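Local atomic coordinates of conjugal transfer protein TRWB (Escherichia coli, PDB entry 1E9R), a protein that serves as the coupling protein of bacterial conjugation, probably as a ring-forming, nucleotide-driven DNA motor resembling ring helicases and F1-ATPase. Residues B[122-126]-B[232-236]; B[133-137]-B[213-218]; B[115-119]-B[167-172]; B[259-264]-B[291-297]. All coordinates share one frame; numbering follows the deposited sequence.

Contact 4 lies closest to the middle of the chain, about 8 Å from its centre, and contact 2 is likewise buried; contacts 1 and 3 are only partly buried and lie farther out. The loop between strand 103-105 and helix 126-134 supplies one side of both contact 3 and contact 1, while the two ends of that helix enter contacts 1 and 2. Contacts 2 and 3 are apolar and touch each other, forming a continuous part of the all-helical region. Contact 1 is instead a network of charges round a stacked arginine pair, and contact 4 combines leucine packing with side chains that catch loop amides.

Contact 1 (B[122-126]-B[232-236]); sequences RNDYD and RSWLE
The side chain of Arg122 runs along that of Arg232 in the opposite direction. Its CB lies 3.5 Å from Arg232 NH1, and CG sits over one face of the Arg232 guanidinium. A bend at chi2 (-77°) then carries the chain toward helix 231-236, where its CZ lies over Arg232 NE, 4.0 Å away. The two guanidinium planes are only 8° apart, with centres separated by 4.3 Å. At the tip, Arg122 NH2 forms a salt bridge with Glu236 OE1 (3.0 Å), meeting this oxygen from above the carboxylate plane. Arg232 has its own anion: Asp126 OD2 lies at its edge, 2.8 Å from Arg232 NH1 in a salt bridge whose hydrogen bond is weak. The same oxygen accepts from Arg122 N and Asn123 N, which ties the type I turn 123-126 to the arginine pair, and a water joins it to Arg232 NH2. Were Asp126 an alanine, Arg232 would probably be left without its carboxylate mate, and the amides of Arg122 and Asn123 without their shared acceptor. Tyr125 OH also reaches Asp250 of a second subunit. This is a parallel arginine-arginine stack, each member paired with a carboxylate, which probably offsets the like charges.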
loop_
_atom_site.group_PDB
_atom_site.type_symbol
_atom_site.label_atom_id
_atom_site.label_comp_id
_atom_site.label_asym_id
_atom_site.label_seq_id
_atom_site.Cartn_x
_atom_site.Cartn_y
_atom_site.Cartn_z
ATOM N N ARG B 122 11.225 40.401 11.207
ATOM C CA ARG B 122 11.077 41.375 12.287
ATOM C C ARG B 122 11.850 40.840 13.491
ATOM O O ARG B 122 12.726 41.511 14.026
ATOM C CB ARG B 122 9.612 41.555 12.693
ATOM C CG ARG B 122 8.658 41.984 11.597
ATOM C CD ARG B 122 8.761 43.445 11.265
ATOM N NE ARG B 122 7.707 43.844 10.335
ATOM C CZ ARG B 122 6.423 43.992 10.658
ATOM N NH1 ARG B 122 6.015 43.772 11.901
ATOM N NH2 ARG B 122 5.546 44.377 9.737
ATOM N N ASN B 123 11.519 39.623 13.909
ATOM C CA ASN B 123 12.174 38.992 15.053
ATOM C C ASN B 123 13.024 37.799 14.636
ATOM O O ASN B 123 12.960 37.341 13.496
ATOM C CB ASN B 123 11.129 38.538 16.062
ATOM C CG ASN B 123 10.273 39.677 16.542
ATOM O OD1 ASN B 123 10.735 40.537 17.282
ATOM N ND2 ASN B 123 9.018 39.702 16.110
ATOM N N ASP B 124 13.812 37.292 15.573
ATOM C CA ASP B 124 14.682 36.165 15.287
ATOM C C ASP B 124 13.925 34.934 14.813
ATOM O O ASP B 124 14.409 34.201 13.962
ATOM C CB ASP B 124 15.509 35.804 16.522
ATOM C CG ASP B 124 16.527 34.704 16.243
ATOM O OD1 ASP B 124 17.201 34.767 15.184
ATOM O OD2 ASP B 124 16.659 33.785 17.088
ATOM N N TYR B 125 12.734 34.703 15.350
ATOM C CA TYR B 125 11.970 33.531 14.947
ATOM C C TYR B 125 11.360 33.641 13.547
ATOM O O TYR B 125 10.779 32.677 13.042
ATOM C CB TYR B 125 10.880 33.222 15.988
ATOM C CG TYR B 125 9.641 34.100 15.931
ATOM C CD1 TYR B 125 8.578 33.797 15.060
ATOM C CD2 TYR B 125 9.520 35.227 16.756
ATOM C CE1 TYR B 125 7.417 34.603 15.015
ATOM C CE2 TYR B 125 8.370 36.038 16.719
ATOM C CZ TYR B 125 7.323 35.722 15.848
ATOM O OH TYR B 125 6.203 36.532 15.806
ATOM N N ASP B 126 11.499 34.804 12.909
ATOM C CA ASP B 126 10.950 34.987 11.568
ATOM C C ASP B 126 11.799 34.337 10.494
ATOM O O ASP B 126 11.331 34.139 9.376
ATOM C CB ASP B 126 10.786 36.465 11.224
ATOM C CG ASP B 126 9.689 37.116 12.006
ATOM O OD1 ASP B 126 8.727 36.411 12.363
ATOM O OD2 ASP B 126 9.776 38.334 12.253
ATOM N N ARG B 232 3.997 42.072 5.189
ATOM C CA ARG B 232 3.565 42.213 6.579
ATOM C C ARG B 232 3.105 43.636 6.853
ATOM O O ARG B 232 2.038 43.862 7.433
ATOM C CB ARG B 232 4.707 41.876 7.537
ATOM C CG ARG B 232 5.161 40.453 7.458
ATOM C CD ARG B 232 6.190 40.145 8.519
ATOM N NE ARG B 232 5.624 40.112 9.858
ATOM C CZ ARG B 232 6.306 39.732 10.931
ATOM N NH1 ARG B 232 7.572 39.358 10.809
ATOM N NH2 ARG B 232 5.725 39.712 12.123
ATOM N N SER B 233 3.932 44.594 6.445
ATOM C CA SER B 233 3.627 46.007 6.633
ATOM C C SER B 233 2.388 46.375 5.823
ATOM O O SER B 233 1.548 47.147 6.280
ATOM C CB SER B 233 4.814 46.863 6.192
ATOM O OG SER B 233 5.959 46.580 6.978
ATOM N N TRP B 234 2.278 45.823 4.621
ATOM C CA TRP B 234 1.131 46.086 3.774
ATOM C C TRP B 234 -0.163 45.627 4.466
ATOM O O TRP B 234 -1.175 46.331 4.460
ATOM C CB TRP B 234 1.288 45.348 2.448
ATOM C CG TRP B 234 0.099 45.477 1.558
ATOM C CD1 TRP B 234 -0.253 46.564 0.813
ATOM C CD2 TRP B 234 -0.926 44.495 1.344
ATOM N NE1 TRP B 234 -1.433 46.325 0.149
ATOM C CE2 TRP B 234 -1.868 45.062 0.454
ATOM C CE3 TRP B 234 -1.142 43.192 1.817
ATOM C CZ2 TRP B 234 -3.012 44.369 0.027
ATOM C CZ3 TRP B 234 -2.282 42.501 1.393
ATOM C CH2 TRP B 234 -3.200 43.095 0.506
ATOM N N LEU B 235 -0.134 44.440 5.060
ATOM C CA LEU B 235 -1.317 43.919 5.735
ATOM C C LEU B 235 -1.756 44.835 6.856
ATOM O O LEU B 235 -2.948 45.042 7.077
ATOM C CB LEU B 235 -1.044 42.523 6.295
ATOM C CG LEU B 235 -0.966 41.396 5.262
ATOM C CD1 LEU B 235 -0.531 40.106 5.934
ATOM C CD2 LEU B 235 -2.313 41.227 4.598
ATOM N N GLU B 236 -0.781 45.392 7.557
ATOM C CA GLU B 236 -1.054 46.274 8.677
ATOM C C GLU B 236 -1.522 47.652 8.252
ATOM O O GLU B 236 -2.186 48.342 9.016
ATOM C CB GLU B 236 0.197 46.406 9.539
ATOM C CG GLU B 236 0.716 45.076 10.045
ATOM C CD GLU B 236 1.983 45.217 10.857
ATOM O OE1 GLU B 236 2.983 45.738 10.303
ATOM O OE2 GLU B 236 1.976 44.805 12.042
HETATM O O HOH W 1 7.664 38.654 14.071
#

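Contact 2 (B[133-137]-B[213-218]); sequences SVVPR and VLSDKL
A buried apolar contact joins the end of helix 126-134, at Val134 and the following Val135 and Pro136, to the C-terminal part of helix 201-217. Val135 is the first residue to leave helical geometry, and its two methyls fit against different residues of the second helix. Val135 CG1 meets Val213 CG1 at 3.5 Å, and its CG2 lies 3.9 Å from Leu214 CD1; both pairs of side chains cross at roughly a right angle. Val134 continues the row, with its CG1 pointing anti to the backbone N (chi1 176°) and 3.8 Å from Leu218 CD2. Lys217 contributes its aliphatic part: CB lies 3.7 Å from the carbonyl oxygen of Val134, and CD passes Pro136 CD at 4.5 Å. A turn at chi2 (-54°) takes the chain past the proline ring, and its charged end forms a salt bridge with Glu292, so that hydrocarbon packing and an ion pair come from one side chain. A sulfate ion, probably from the crystallisation liquor, lies about 6 Å from the Lys217 side chain. Helix 141-163 backs the contact, with Leu154 on Val134 and Ala147 on Val135. Phe173 and Thr176 of helix 169-178 cover Leu218, while Pro257 of helix 252-269 touches Lys217.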
loop_
_atom_site.group_PDB
_atom_site.type_symbol
_atom_site.label_atom_id
_atom_site.label_comp_id
_atom_site.label_asym_id
_atom_site.label_seq_id
_atom_site.Cartn_x
_atom_site.Cartn_y
_atom_site.Cartn_z
ATOM N N SER B 133 8.335 29.426 3.948
ATOM C CA SER B 133 7.566 30.003 2.833
ATOM C C SER B 133 8.341 29.906 1.529
ATOM O O SER B 133 7.778 29.613 0.476
ATOM C CB SER B 133 7.250 31.477 3.097
ATOM O OG SER B 133 6.448 31.633 4.251
ATOM N N VAL B 134 9.642 30.163 1.615
ATOM C CA VAL B 134 10.531 30.104 0.457
ATOM C C VAL B 134 10.716 28.660 0.006
ATOM O O VAL B 134 10.707 28.364 -1.183
ATOM C CB VAL B 134 11.915 30.709 0.801
ATOM C CG1 VAL B 134 12.864 30.557 -0.375
ATOM C CG2 VAL B 134 11.756 32.173 1.177
ATOM N N VAL B 135 10.888 27.769 0.975
ATOM C CA VAL B 135 11.068 26.349 0.713
ATOM C C VAL B 135 9.842 25.572 1.231
ATOM O O VAL B 135 9.836 25.056 2.360
ATOM C CB VAL B 135 12.345 25.830 1.417
ATOM C CG1 VAL B 135 12.598 24.381 1.043
ATOM C CG2 VAL B 135 13.531 26.708 1.044
ATOM N N PRO B 136 8.782 25.479 0.412
ATOM C CA PRO B 136 7.595 24.751 0.869
ATOM C C PRO B 136 7.858 23.293 1.243
ATOM O O PRO B 136 8.939 22.745 0.981
ATOM C CB PRO B 136 6.604 24.918 -0.288
ATOM C CG PRO B 136 7.469 25.171 -1.470
ATOM C CD PRO B 136 8.569 26.047 -0.929
ATOM N N ARG B 137 6.861 22.678 1.878
ATOM C CA ARG B 137 6.966 21.299 2.331
ATOM C C ARG B 137 7.237 20.332 1.193
ATOM O O ARG B 137 6.720 20.486 0.086
ATOM C CB ARG B 137 5.686 20.889 3.047
ATOM C CG ARG B 137 5.400 21.676 4.291
ATOM C CD ARG B 137 6.458 21.460 5.336
ATOM N NE ARG B 137 6.087 22.147 6.567
ATOM C CZ ARG B 137 6.851 22.225 7.649
ATOM N NH1 ARG B 137 8.050 21.653 7.665
ATOM N NH2 ARG B 137 6.421 22.889 8.716
ATOM N N VAL B 213 17.892 21.826 -3.224
ATOM C CA VAL B 213 16.585 22.397 -2.941
ATOM C C VAL B 213 16.627 23.877 -3.260
ATOM O O VAL B 213 15.805 24.373 -4.015
ATOM C CB VAL B 213 16.190 22.241 -1.457
ATOM C CG1 VAL B 213 14.912 22.996 -1.180
ATOM C CG2 VAL B 213 16.011 20.776 -1.120
ATOM N N LEU B 214 17.598 24.572 -2.681
ATOM C CA LEU B 214 17.755 26.008 -2.882
ATOM C C LEU B 214 18.002 26.387 -4.336
ATOM O O LEU B 214 17.593 27.458 -4.783
ATOM C CB LEU B 214 18.891 26.532 -2.006
ATOM C CG LEU B 214 18.540 27.146 -0.649
ATOM C CD1 LEU B 214 17.194 26.650 -0.147
ATOM C CD2 LEU B 214 19.659 26.818 0.329
ATOM N N SER B 215 18.671 25.516 -5.076
ATOM C CA SER B 215 18.921 25.788 -6.482
ATOM C C SER B 215 17.582 25.786 -7.225
ATOM O O SER B 215 17.425 26.468 -8.234
ATOM C CB SER B 215 19.858 24.723 -7.075
ATOM O OG SER B 215 19.204 23.959 -8.078
ATOM N N ASP B 216 16.616 25.024 -6.713
ATOM C CA ASP B 216 15.302 24.931 -7.334
ATOM C C ASP B 216 14.364 26.034 -6.893
ATOM O O ASP B 216 13.583 26.540 -7.692
ATOM C CB ASP B 216 14.629 23.585 -7.023
ATOM C CG ASP B 216 15.341 22.402 -7.667
ATOM O OD1 ASP B 216 15.832 22.548 -8.811
ATOM O OD2 ASP B 216 15.393 21.317 -7.042
ATOM N N LYS B 217 14.445 26.409 -5.624
ATOM C CA LYS B 217 13.547 27.423 -5.086
ATOM C C LYS B 217 13.927 28.887 -5.269
ATOM O O LYS B 217 13.077 29.713 -5.599
ATOM C CB LYS B 217 13.300 27.164 -3.592
ATOM C CG LYS B 217 12.865 25.752 -3.266
ATOM C CD LYS B 217 11.659 25.334 -4.067
ATOM C CE LYS B 217 11.411 23.846 -3.937
ATOM N NZ LYS B 217 10.363 23.384 -4.888
ATOM N N LEU B 218 15.198 29.203 -5.071
ATOM C CA LEU B 218 15.661 30.580 -5.139
ATOM C C LEU B 218 15.700 31.364 -6.447
ATOM O O LEU B 218 15.452 32.570 -6.441
ATOM C CB LEU B 218 17.032 30.673 -4.483
ATOM C CG LEU B 218 17.024 30.354 -2.988
ATOM C CD1 LEU B 218 18.431 30.479 -2.408
ATOM C CD2 LEU B 218 16.074 31.301 -2.286
#

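Contact 3 (B[115-119]-B[167-172]); sequences WSFFN and PSMREL
Ser168 OG is gripped by two backbone amides: Glu171 N donates to it at 3.3 Å in a fairly straight bond (162°), and Arg170 N adds a weak one. The serine thereby N-caps helix 169-178, and its own backbone N lies 4.2 Å from Phe118 CE2. The preceding residue makes the closer approach to this ring. Pro167 CB sits over a face of Phe118, 3.8 Å from the ring centroid and 14° off the normal, a CH-pi contact. A bend at chi2 (-51°) brings the sulfur of Met169 to both phenylalanines. Met169 SD lies 3.8 Å from Phe117 CE1 and equally far from Phe118 CE2, approaching both rings obliquely in a pair of Met-aromatic contacts. Nearer the backbone, Met169 CG packs on Ser116 CB at 3.7 Å. Leu172 CD2 meets Phe117 at the ring edge, 3.6 Å from CE1. On the loop side, Ser116 OG accepts a weak bond from Phe118 N, close to the start of the 3-10 turn. With an alanine here instead of Phe118, Pro167 would lose the ring it rests on and the sulfur of Met169 one of its two aromatic neighbours, which would probably let the methionine end shift. Helix 141-163 closes this cluster, with Ala158 touching both phenylalanines and Leu154 and Thr157 touching Leu172. Trp127 and Val134 of helix 126-134 pack on Phe117, and His221 of helix 219-223 touches Met169.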
loop_
_atom_site.group_PDB
_atom_site.type_symbol
_atom_site.label_atom_id
_atom_site.label_comp_id
_atom_site.label_asym_id
_atom_site.label_seq_id
_atom_site.Cartn_x
_atom_site.Cartn_y
_atom_site.Cartn_z
ATOM N N TRP B 115 10.788 43.411 -3.879
ATOM C CA TRP B 115 10.659 42.553 -2.701
ATOM C C TRP B 115 11.648 41.393 -2.620
ATOM O O TRP B 115 12.182 40.942 -3.635
ATOM C CB TRP B 115 9.228 41.986 -2.670
ATOM C CG TRP B 115 8.940 41.017 -1.544
ATOM C CD1 TRP B 115 8.429 41.313 -0.311
ATOM C CD2 TRP B 115 9.133 39.595 -1.568
ATOM N NE1 TRP B 115 8.286 40.166 0.433
ATOM C CE2 TRP B 115 8.712 39.097 -0.313
ATOM C CE3 TRP B 115 9.623 38.693 -2.527
ATOM C CZ2 TRP B 115 8.764 37.733 0.007
ATOM C CZ3 TRP B 115 9.676 37.340 -2.207
ATOM C CH2 TRP B 115 9.246 36.876 -0.948
ATOM N N SER B 116 11.870 40.920 -1.394
ATOM C CA SER B 116 12.730 39.768 -1.106
ATOM C C SER B 116 12.232 39.363 0.265
ATOM O O SER B 116 11.774 40.220 1.014
ATOM C CB SER B 116 14.205 40.153 -1.001
ATOM O OG SER B 116 14.534 40.560 0.324
ATOM N N PHE B 117 12.325 38.086 0.615
ATOM C CA PHE B 117 11.827 37.674 1.911
ATOM C C PHE B 117 12.512 38.394 3.065
ATOM O O PHE B 117 11.999 38.399 4.182
ATOM C CB PHE B 117 11.921 36.153 2.085
ATOM C CG PHE B 117 13.292 35.648 2.422
ATOM C CD1 PHE B 117 14.229 35.422 1.432
ATOM C CD2 PHE B 117 13.637 35.380 3.740
ATOM C CE1 PHE B 117 15.494 34.931 1.753
ATOM C CE2 PHE B 117 14.895 34.893 4.067
ATOM C CZ PHE B 117 15.823 34.668 3.072
ATOM N N PHE B 118 13.655 39.019 2.805
ATOM C CA PHE B 118 14.352 39.744 3.865
ATOM C C PHE B 118 13.443 40.812 4.476
ATOM O O PHE B 118 13.507 41.092 5.675
ATOM C CB PHE B 118 15.624 40.420 3.333
ATOM C CG PHE B 118 16.807 39.500 3.216
ATOM C CD1 PHE B 118 17.531 39.137 4.343
ATOM C CD2 PHE B 118 17.197 38.992 1.981
ATOM C CE1 PHE B 118 18.636 38.273 4.247
ATOM C CE2 PHE B 118 18.301 38.129 1.871
ATOM C CZ PHE B 118 19.022 37.769 3.010
ATOM N N ASN B 119 12.590 41.395 3.639
ATOM C CA ASN B 119 11.680 42.453 4.064
ATOM C C ASN B 119 10.639 42.036 5.097
ATOM O O ASN B 119 9.949 42.900 5.647
ATOM C CB ASN B 119 10.938 43.045 2.857
ATOM C CG ASN B 119 11.881 43.508 1.751
ATOM O OD1 ASN B 119 13.056 43.774 1.989
ATOM N ND2 ASN B 119 11.355 43.620 0.532
ATOM N N PRO B 167 22.132 42.083 2.833
ATOM C CA PRO B 167 20.965 41.227 2.602
ATOM C C PRO B 167 20.620 41.194 1.114
ATOM O O PRO B 167 19.624 41.781 0.680
ATOM C CB PRO B 167 19.886 41.896 3.445
ATOM C CG PRO B 167 20.194 43.329 3.251
ATOM C CD PRO B 167 21.712 43.382 3.395
ATOM N N SER B 168 21.461 40.507 0.342
ATOM C CA SER B 168 21.280 40.394 -1.103
ATOM C C SER B 168 20.822 39.008 -1.531
ATOM O O SER B 168 21.415 38.008 -1.131
ATOM C CB SER B 168 22.593 40.716 -1.818
ATOM O OG SER B 168 22.466 40.570 -3.222
ATOM N N MET B 169 19.777 38.941 -2.347
ATOM C CA MET B 169 19.303 37.649 -2.816
ATOM C C MET B 169 20.346 37.051 -3.739
ATOM O O MET B 169 20.454 35.829 -3.861
ATOM C CB MET B 169 17.973 37.774 -3.563
ATOM C CG MET B 169 16.770 38.018 -2.660
ATOM S SD MET B 169 16.665 36.844 -1.300
ATOM C CE MET B 169 16.169 35.395 -2.151
ATOM N N ARG B 170 21.120 37.916 -4.381
ATOM C CA ARG B 170 22.158 37.470 -5.293
ATOM C C ARG B 170 23.284 36.847 -4.470
ATOM O O ARG B 170 23.800 35.784 -4.811
ATOM C CB ARG B 170 22.658 38.658 -6.112
ATOM C CG ARG B 170 23.238 38.297 -7.475
ATOM C CD ARG B 170 22.804 39.311 -8.540
ATOM N NE ARG B 170 21.555 38.923 -9.201
ATOM C CZ ARG B 170 20.855 39.712 -10.018
ATOM N NH1 ARG B 170 21.275 40.948 -10.276
ATOM N NH2 ARG B 170 19.741 39.262 -10.591
ATOM N N GLU B 171 23.653 37.502 -3.374
ATOM C CA GLU B 171 24.704 36.993 -2.489
ATOM C C GLU B 171 24.273 35.679 -1.833
ATOM O O GLU B 171 25.074 34.749 -1.678
ATOM C CB GLU B 171 25.033 38.015 -1.393
ATOM C CG GLU B 171 26.159 38.982 -1.741
ATOM C CD GLU B 171 27.500 38.277 -1.910
ATOM O OE1 GLU B 171 27.986 37.675 -0.918
ATOM O OE2 GLU B 171 28.062 38.324 -3.036
ATOM N N LEU B 172 23.002 35.628 -1.442
ATOM C CA LEU B 172 22.408 34.458 -0.817
ATOM C C LEU B 172 22.450 33.298 -1.802
ATOM O O LEU B 172 22.815 32.179 -1.454
ATOM C CB LEU B 172 20.958 34.757 -0.436
ATOM C CG LEU B 172 20.183 33.644 0.263
ATOM C CD1 LEU B 172 20.844 33.273 1.584
ATOM C CD2 LEU B 172 18.775 34.123 0.502
#

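Contact 4 (B[259-264]-B[291-297]); sequences ISAWVD and LEKLASL
Leu291 and Leu294 close over Val263 at the apolar centre, where helix 252-269 meets the loop between strand 281-285 and helix 297-303 of the P-loop NTPase fold. Val263 CG1 lies 3.6 Å from Leu294 CD1, their side chains crossing at about a right angle, and Val263 CG2 is 3.9 Å from Leu291 CD1. Leu291 CD2 extends this packing along the helix to Ile259 CG2. Leu294 CD2, by contrast, rests 3.6 Å from the carbonyl oxygen of Ser260. Ile259 is covered in turn by Ile245 and Trp247 of strand 243-247. Polar groups hold the loop at two points one helical turn apart. Glu292 N donates to Ser260 OG at 2.8 Å in a nearly straight bond (166°); that hydroxyl is also hydrogen-bonded to Arg256 O. Asp264 holds the second point, its CG anti to the backbone N (chi1 -164°), which carries the carboxylate toward Ser296. Its OD2 is also hydrogen-bonded to Ser133 OG, linking helix 126-134 to this buried acid. Ser296 OG lies 3.2 Å from Asp264 OD2 and is hydrogen-bonded to Thr268 OG1. Ser296 N reaches Asp264 OD1 at 2.8 Å, on the syn lone pair.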
loop_
_atom_site.group_PDB
_atom_site.type_symbol
_atom_site.label_atom_id
_atom_site.label_comp_id
_atom_site.label_asym_id
_atom_site.label_seq_id
_atom_site.Cartn_x
_atom_site.Cartn_y
_atom_site.Cartn_z
ATOM N N ILE B 259 5.372 32.264 -6.199
ATOM C CA ILE B 259 3.967 32.541 -5.925
ATOM C C ILE B 259 3.570 31.792 -4.650
ATOM O O ILE B 259 2.927 32.360 -3.759
ATOM C CB ILE B 259 3.077 32.109 -7.118
ATOM C CG1 ILE B 259 3.436 32.932 -8.360
ATOM C CG2 ILE B 259 1.618 32.341 -6.801
ATOM C CD1 ILE B 259 2.988 32.288 -9.680
ATOM N N SER B 260 3.968 30.524 -4.551
ATOM C CA SER B 260 3.681 29.739 -3.351
ATOM C C SER B 260 4.290 30.456 -2.144
ATOM O O SER B 260 3.693 30.506 -1.078
ATOM C CB SER B 260 4.279 28.329 -3.455
ATOM O OG SER B 260 3.684 27.603 -4.511
ATOM N N ALA B 261 5.482 31.008 -2.308
ATOM C CA ALA B 261 6.113 31.715 -1.210
ATOM C C ALA B 261 5.252 32.893 -0.768
ATOM O O ALA B 261 5.025 33.101 0.426
ATOM C CB ALA B 261 7.488 32.215 -1.632
ATOM N N TRP B 262 4.774 33.675 -1.729
ATOM C CA TRP B 262 3.968 34.831 -1.389
ATOM C C TRP B 262 2.694 34.433 -0.669
ATOM O O TRP B 262 2.378 34.972 0.400
ATOM C CB TRP B 262 3.638 35.659 -2.640
ATOM C CG TRP B 262 4.818 36.454 -3.158
ATOM C CD1 TRP B 262 5.831 37.000 -2.417
ATOM C CD2 TRP B 262 5.096 36.787 -4.523
ATOM N NE1 TRP B 262 6.720 37.646 -3.236
ATOM C CE2 TRP B 262 6.296 37.531 -4.534
ATOM C CE3 TRP B 262 4.451 36.528 -5.738
ATOM C CZ2 TRP B 262 6.868 38.021 -5.719
ATOM C CZ3 TRP B 262 5.020 37.015 -6.922
ATOM C CH2 TRP B 262 6.218 37.752 -6.899
ATOM N N VAL B 263 1.963 33.485 -1.246
ATOM C CA VAL B 263 0.732 33.029 -0.618
ATOM C C VAL B 263 0.984 32.602 0.835
ATOM O O VAL B 263 0.213 32.939 1.734
ATOM C CB VAL B 263 0.120 31.853 -1.392
ATOM C CG1 VAL B 263 -1.062 31.285 -0.624
ATOM C CG2 VAL B 263 -0.309 32.316 -2.772
ATOM N N ASP B 264 2.073 31.873 1.061
ATOM C CA ASP B 264 2.401 31.410 2.401
ATOM C C ASP B 264 2.797 32.571 3.304
ATOM O O ASP B 264 2.492 32.564 4.495
ATOM C CB ASP B 264 3.531 30.376 2.356
ATOM C CG ASP B 264 3.635 29.590 3.639
ATOM O OD1 ASP B 264 2.796 28.684 3.818
ATOM O OD2 ASP B 264 4.522 29.881 4.467
ATOM N N LEU B 291 -0.346 25.374 -6.522
ATOM C CA LEU B 291 0.679 25.926 -5.660
ATOM C C LEU B 291 1.424 24.746 -5.047
ATOM O O LEU B 291 1.009 23.604 -5.219
ATOM C CB LEU B 291 0.041 26.769 -4.552
ATOM C CG LEU B 291 -0.756 28.018 -4.952
ATOM C CD1 LEU B 291 -1.300 28.682 -3.711
ATOM C CD2 LEU B 291 0.123 28.988 -5.705
ATOM N N GLU B 292 2.529 25.005 -4.356
ATOM C CA GLU B 292 3.259 23.915 -3.717
ATOM C C GLU B 292 2.529 23.542 -2.426
ATOM O O GLU B 292 1.498 24.143 -2.082
ATOM C CB GLU B 292 4.705 24.327 -3.390
ATOM C CG GLU B 292 5.564 24.646 -4.608
ATOM C CD GLU B 292 6.968 24.042 -4.537
ATOM O OE1 GLU B 292 7.215 23.175 -3.669
ATOM O OE2 GLU B 292 7.827 24.426 -5.364
ATOM N N LYS B 293 3.049 22.545 -1.714
ATOM C CA LYS B 293 2.444 22.139 -0.458
ATOM C C LYS B 293 2.779 23.229 0.563
ATOM O O LYS B 293 3.864 23.229 1.148
ATOM C CB LYS B 293 3.020 20.796 -0.028
ATOM C CG LYS B 293 2.486 20.278 1.282
ATOM C CD LYS B 293 2.966 18.871 1.537
ATOM C CE LYS B 293 2.433 18.341 2.856
ATOM N NZ LYS B 293 2.724 16.885 2.982
ATOM N N LEU B 294 1.852 24.164 0.761
ATOM C CA LEU B 294 2.060 25.278 1.687
ATOM C C LEU B 294 2.171 24.862 3.148
ATOM O O LEU B 294 1.422 24.019 3.629
ATOM C CB LEU B 294 0.943 26.309 1.516
ATOM C CG LEU B 294 0.748 26.771 0.073
ATOM C CD1 LEU B 294 -0.341 27.821 0.020
ATOM C CD2 LEU B 294 2.043 27.337 -0.474
ATOM N N ALA B 295 3.110 25.478 3.853
ATOM C CA ALA B 295 3.347 25.167 5.249
ATOM C C ALA B 295 2.390 25.845 6.222
ATOM O O ALA B 295 2.122 25.310 7.302
ATOM C CB ALA B 295 4.782 25.532 5.608
ATOM N N SER B 296 1.857 27.006 5.845
ATOM C CA SER B 296 0.985 27.763 6.742
ATOM C C SER B 296 -0.467 27.886 6.349
ATOM O O SER B 296 -1.257 28.422 7.115
ATOM C CB SER B 296 1.544 29.174 6.923
ATOM O OG SER B 296 2.946 29.123 7.108
ATOM N N LEU B 297 -0.826 27.421 5.163
ATOM C CA LEU B 297 -2.216 27.518 4.726
ATOM C C LEU B 297 -3.176 26.921 5.758
ATOM O O LEU B 297 -4.169 27.548 6.121
ATOM C CB LEU B 297 -2.413 26.791 3.399
ATOM C CG LEU B 297 -3.470 27.342 2.442
ATOM C CD1 LEU B 297 -3.951 26.210 1.557
ATOM C CD2 LEU B 297 -4.633 27.962 3.200
#